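Local coordinates for xylose isomerase-like TIM barrel domain-containing protein (Thermus thermophilus, PDB 3AYT), which binds zinc ions on a xylose isomerase-like TIM barrel and may, like related AP endonucleases, cleave phosphodiester bonds in DNA, at residues 40-45 and 85-90. Sequence-based numbering, arbitrary orientation.
Sequences LFQSLR and AAELGA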
loop_
_atom_site.group_PDB
_atom_site.type_symbol
_atom_site.label_atom_id
_atom_site.label_comp_id
_atom_site.label_asym_id
_atom_site.label_seq_id
_atom_site.Cartn_x
_atom_site.Cartn_y
_atom_site.Cartn_z
ATOM N N LEU A 40 12.624 3.786 18.211
ATOM C CA LEU A 40 11.651 2.815 17.719
ATOM C C LEU A 40 12.079 2.193 16.399
ATOM O O LEU A 40 11.889 0.998 16.191
ATOM C CB LEU A 40 10.268 3.454 17.543
ATOM C CG LEU A 40 9.560 4.053 18.757
ATOM C CD1 LEU A 40 8.199 4.566 18.313
ATOM C CD2 LEU A 40 9.415 3.025 19.873
ATOM N N PHE A 41 12.630 3.013 15.503
ATOM C CA PHE A 41 13.112 2.524 14.213
ATOM C C PHE A 41 14.320 1.618 14.370
ATOM O O PHE A 41 14.397 0.575 13.733
ATOM C CB PHE A 41 13.425 3.682 13.264
ATOM C CG PHE A 41 12.201 4.371 12.756
ATOM C CD1 PHE A 41 11.509 3.860 11.661
ATOM C CD2 PHE A 41 11.716 5.512 13.389
ATOM C CE1 PHE A 41 10.355 4.485 11.197
ATOM C CE2 PHE A 41 10.564 6.149 12.927
ATOM C CZ PHE A 41 9.886 5.640 11.830
ATOM N N GLN A 42 15.252 2.011 15.232
ATOM C CA GLN A 42 16.427 1.185 15.492
ATOM C C GLN A 42 16.038 -0.133 16.159
ATOM O O GLN A 42 16.542 -1.199 15.788
ATOM C CB GLN A 42 17.478 1.962 16.291
ATOM C CG GLN A 42 18.258 2.978 15.427
ATOM C CD GLN A 42 18.927 2.336 14.201
ATOM O OE1 GLN A 42 18.646 2.701 13.052
ATOM N NE2 GLN A 42 19.809 1.371 14.447
ATOM N N SER A 43 15.113 -0.057 17.110
ATOM C CA SER A 43 14.583 -1.240 17.775
ATOM C C SER A 43 13.968 -2.233 16.783
ATOM O O SER A 43 14.292 -3.422 16.806
ATOM C CB SER A 43 13.557 -0.845 18.836
ATOM O OG SER A 43 12.953 -1.997 19.392
ATOM N N LEU A 44 13.080 -1.741 15.917
ATOM C CA LEU A 44 12.439 -2.589 14.918
ATOM C C LEU A 44 13.445 -3.175 13.934
ATOM O O LEU A 44 13.369 -4.355 13.606
ATOM C CB LEU A 44 11.333 -1.824 14.166
ATOM C CG LEU A 44 10.563 -2.550 13.057
ATOM C CD1 LEU A 44 9.927 -3.861 13.551
ATOM C CD2 LEU A 44 9.500 -1.613 12.449
ATOM N N ARG A 45 14.387 -2.354 13.472
ATOM C CA ARG A 45 15.356 -2.798 12.474
ATOM C C ARG A 45 16.216 -3.959 12.998
ATOM O O ARG A 45 16.425 -4.952 12.286
ATOM C CB ARG A 45 16.238 -1.631 12.017
ATOM C CG ARG A 45 17.218 -1.980 10.891
ATOM C CD ARG A 45 18.393 -1.031 10.867
ATOM N NE ARG A 45 19.078 -0.987 12.156
ATOM C CZ ARG A 45 20.092 -1.781 12.495
ATOM N NH1 ARG A 45 20.557 -2.681 11.634
ATOM N NH2 ARG A 45 20.652 -1.664 13.692
ATOM N N ALA A 85 12.145 4.346 5.695
ATOM C CA ALA A 85 12.065 3.084 4.947
ATOM C C ALA A 85 13.456 2.533 4.630
ATOM O O ALA A 85 13.714 1.342 4.835
ATOM C CB ALA A 85 11.262 3.266 3.666
ATOM N N ALA A 86 14.341 3.400 4.138
ATOM C CA ALA A 86 15.720 3.016 3.810
ATOM C C ALA A 86 16.471 2.568 5.064
ATOM O O ALA A 86 17.198 1.570 5.037
ATOM C CB ALA A 86 16.451 4.168 3.133
ATOM N N GLU A 87 16.268 3.305 6.155
ATOM C CA GLU A 87 16.853 2.979 7.454
ATOM C C GLU A 87 16.419 1.602 7.954
ATOM O O GLU A 87 17.224 0.863 8.523
ATOM C CB GLU A 87 16.493 4.057 8.480
ATOM C CG GLU A 87 17.133 3.861 9.854
ATOM C CD GLU A 87 16.623 4.859 10.882
ATOM O OE1 GLU A 87 16.048 5.901 10.485
ATOM O OE2 GLU A 87 16.794 4.597 12.090
ATOM N N LEU A 88 15.157 1.255 7.724
ATOM C CA LEU A 88 14.628 -0.047 8.128
ATOM C C LEU A 88 15.005 -1.167 7.162
ATOM O O LEU A 88 14.658 -2.330 7.404
ATOM C CB LEU A 88 13.106 0.003 8.257
ATOM C CG LEU A 88 12.492 0.760 9.436
ATOM C CD1 LEU A 88 10.998 0.883 9.231
ATOM C CD2 LEU A 88 12.807 0.054 10.753
ATOM N N GLY A 89 15.698 -0.817 6.075
ATOM C CA GLY A 89 16.020 -1.774 5.012
ATOM C C GLY A 89 14.793 -2.279 4.259
ATOM O O GLY A 89 14.741 -3.442 3.844
ATOM N N ALA A 90 13.803 -1.404 4.076
ATOM C CA ALA A 90 12.565 -1.777 3.390
ATOM C C ALA A 90 12.818 -1.993 1.908
ATOM O O ALA A 90 13.572 -1.242 1.298
ATOM C CB ALA A 90 11.497 -0.708 3.587
#
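Leu88, just past the end of helix 68-87, packs against the flank of helix 38-47, an apolar contact between neighbouring helices on the outside of the barrel. Its CD1 lies near the plane of the Phe41 ring, at the edge, 3.9 Å from Phe41 CD1. The other methyl, CD2, sits 3.4 Å from Phe41 O and also touches Leu44 CD2; one branch thus meets the ring and the other rests on the backbone turn joining Phe41 and Arg45. Leu88 CG is anti to the carbonyl carbon (chi1 -72°), which turns the fork across to these partners. In this TIM barrel the two helices come before and after strand 52-55, with Leu88 on Leu52 and Phe41 on Leu9 and Leu30. Gly89, with positive phi, ends helix 68-87 in a Schellman motif and leads into strand 92-96. On the more exposed side Glu87 reaches out extended, its OE2 3.7 Å from Phe41 CB, while OE1 is salt-bridged to Arg84. Losing this carboxylate to an alanine is likely to leave Arg84 without its salt-bridge mate and Phe41 CB less covered. Arg45 runs alongside the helix end, touching Glu87 O through its CD at 3.2 Å; that oxygen lies near the guanidinium plane.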